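Local coordinates for aminopeptidase-like protein (Chaetomium thermophilum, PDB 5JM6) that is probably a zinc-dependent aminopeptidase of the M18 family, assembled as a dodecamer and linked to the Cvt pathway of selective autophagy, at residues A434-I439 with K504-F509. Residues are numbered along the deposited sequence; the frame is centred on the assembly and turned at random.
Sequences AILDRI and KGFLDF
I439 meets G505, F506 and F509 by van der Waals packing, one branch on the backbone of G505 and F506 and the other on side chains. Its CB is directed at segment 504-509. CG2, held anti to the backbone N, lies on the backbone, with I439 CG2 3.5 Å from G505 O. G505 presents backbone and no side chain to CG2; the nearest CA pair is I439 to F506 at 6.0 Å. The other branch, CG1 anti to the carbonyl carbon (chi1 -80°), brings I439 CD1 to 3.7 Å from F506 CD1, obliquely to the ring, while I439 CG1 reaches F509 CB at 4.1 Å. Shortening I439 to an alanine would probably leave a gap beside the G505 carbonyl and F506 CD1 less packed. About one helical turn earlier, L436 CD2 approaches the same F506 atom, CD1, at 4.1 Å. Both F506 and L436 also rest on V388 of strand 386-394, and F506 continues onto A128 and I130 of strand 127-133. The segment axes come within 9.9 Å and cross at 102°, nearly perpendicular. Helices 430-443 and 495-514 are thus packed together over the central mixed sheet, a layered alpha/beta arrangement characteristic of the catalytic domain of M18 zinc aminopeptidases, here away from the zinc sites.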
loop_
_atom_site.group_PDB
_atom_site.type_symbol
_atom_site.label_atom_id
_atom_site.label_comp_id
_atom_site.label_asym_id
_atom_site.label_seq_id
_atom_site.Cartn_x
_atom_site.Cartn_y
_atom_site.Cartn_z
ATOM N N ALA A 434 38.078 -7.643 36.178
ATOM C CA ALA A 434 39.038 -8.366 37.007
ATOM C C ALA A 434 39.060 -7.803 38.426
ATOM O O ALA A 434 39.092 -8.553 39.401
ATOM C CB ALA A 434 40.428 -8.310 36.390
ATOM N N ILE A 435 39.025 -6.478 38.529
ATOM C CA ILE A 435 39.037 -5.803 39.822
ATOM C C ILE A 435 37.767 -6.079 40.623
ATOM O O ILE A 435 37.834 -6.457 41.792
ATOM C CB ILE A 435 39.206 -4.278 39.650
ATOM C CG1 ILE A 435 40.557 -3.965 39.006
ATOM C CG2 ILE A 435 39.075 -3.566 40.989
ATOM C CD1 ILE A 435 40.637 -2.583 38.407
ATOM N N LEU A 436 36.608 -5.902 39.994
ATOM C CA LEU A 436 35.344 -6.037 40.713
ATOM C C LEU A 436 34.979 -7.495 40.984
ATOM O O LEU A 436 34.290 -7.787 41.959
ATOM C CB LEU A 436 34.211 -5.352 39.951
ATOM C CG LEU A 436 34.314 -3.852 39.667
ATOM C CD1 LEU A 436 33.180 -3.456 38.751
ATOM C CD2 LEU A 436 34.276 -3.028 40.944
ATOM N N ASP A 437 35.425 -8.411 40.128
ATOM C CA ASP A 437 35.267 -9.828 40.432
ATOM C C ASP A 437 36.127 -10.181 41.639
ATOM O O ASP A 437 35.734 -10.988 42.481
ATOM C CB ASP A 437 35.636 -10.707 39.236
ATOM C CG ASP A 437 34.484 -10.881 38.267
ATOM O OD1 ASP A 437 33.378 -10.386 38.567
ATOM O OD2 ASP A 437 34.678 -11.527 37.215
ATOM N N ARG A 438 37.298 -9.557 41.723
ATOM C CA ARG A 438 38.210 -9.783 42.836
ATOM C C ARG A 438 37.652 -9.203 44.132
ATOM O O ARG A 438 37.721 -9.837 45.184
ATOM C CB ARG A 438 39.582 -9.183 42.527
ATOM C CG ARG A 438 40.533 -9.146 43.706
ATOM C CD ARG A 438 41.008 -10.535 44.089
ATOM N NE ARG A 438 42.038 -10.480 45.122
ATOM C CZ ARG A 438 42.181 -11.387 46.082
ATOM N NH1 ARG A 438 41.355 -12.423 46.144
ATOM N NH2 ARG A 438 43.147 -11.257 46.981
ATOM N N ILE A 439 37.095 -7.999 44.058
ATOM C CA ILE A 439 36.469 -7.399 45.228
ATOM C C ILE A 439 35.269 -8.238 45.666
ATOM O O ILE A 439 35.078 -8.481 46.859
ATOM C CB ILE A 439 36.052 -5.938 44.955
ATOM C CG1 ILE A 439 37.279 -5.031 45.078
ATOM C CG2 ILE A 439 34.968 -5.487 45.922
ATOM C CD1 ILE A 439 36.992 -3.563 44.913
ATOM N N LYS A 504 29.757 -1.708 49.529
ATOM C CA LYS A 504 30.591 -1.629 50.723
ATOM C C LYS A 504 31.882 -2.401 50.498
ATOM O O LYS A 504 32.954 -1.970 50.920
ATOM C CB LYS A 504 29.871 -2.172 51.958
ATOM C CG LYS A 504 30.725 -2.090 53.221
ATOM C CD LYS A 504 30.135 -2.881 54.374
ATOM C CE LYS A 504 31.224 -3.362 55.328
ATOM N NZ LYS A 504 31.584 -2.361 56.372
ATOM N N GLY A 505 31.770 -3.542 49.823
ATOM C CA GLY A 505 32.931 -4.340 49.488
ATOM C C GLY A 505 33.921 -3.560 48.648
ATOM O O GLY A 505 35.129 -3.634 48.868
ATOM N N PHE A 506 33.406 -2.799 47.690
ATOM C CA PHE A 506 34.252 -2.003 46.810
ATOM C C PHE A 506 34.974 -0.891 47.570
ATOM O O PHE A 506 36.198 -0.783 47.498
ATOM C CB PHE A 506 33.422 -1.422 45.665
ATOM C CG PHE A 506 34.096 -0.297 44.934
ATOM C CD1 PHE A 506 35.121 -0.548 44.037
ATOM C CD2 PHE A 506 33.695 1.012 45.138
ATOM C CE1 PHE A 506 35.738 0.490 43.365
ATOM C CE2 PHE A 506 34.306 2.053 44.469
ATOM C CZ PHE A 506 35.329 1.792 43.580
ATOM N N LEU A 507 34.223 -0.072 48.301
ATOM C CA LEU A 507 34.827 1.027 49.047
ATOM C C LEU A 507 35.843 0.509 50.064
ATOM O O LEU A 507 36.899 1.112 50.253
ATOM C CB LEU A 507 33.751 1.865 49.746
ATOM C CG LEU A 507 32.725 2.561 48.842
ATOM C CD1 LEU A 507 31.585 3.132 49.666
ATOM C CD2 LEU A 507 33.366 3.653 47.997
ATOM N N ASP A 508 35.544 -0.620 50.699
ATOM C CA ASP A 508 36.440 -1.157 51.718
ATOM C C ASP A 508 37.677 -1.837 51.125
ATOM O O ASP A 508 38.764 -1.745 51.693
ATOM C CB ASP A 508 35.698 -2.143 52.628
ATOM C CG ASP A 508 34.702 -1.459 53.551
ATOM O OD1 ASP A 508 34.661 -0.210 53.574
ATOM O OD2 ASP A 508 33.971 -2.172 54.268
ATOM N N PHE A 509 37.511 -2.553 50.016
ATOM C CA PHE A 509 38.621 -3.330 49.463
ATOM C C PHE A 509 39.387 -2.746 48.272
ATOM O O PHE A 509 40.380 -3.338 47.851
ATOM C CB PHE A 509 38.118 -4.718 49.069
ATOM C CG PHE A 509 37.892 -5.632 50.237
ATOM C CD1 PHE A 509 38.961 -6.096 50.985
ATOM C CD2 PHE A 509 36.614 -6.038 50.579
ATOM C CE1 PHE A 509 38.759 -6.942 52.059
ATOM C CE2 PHE A 509 36.404 -6.885 51.651
ATOM C CZ PHE A 509 37.479 -7.337 52.392
#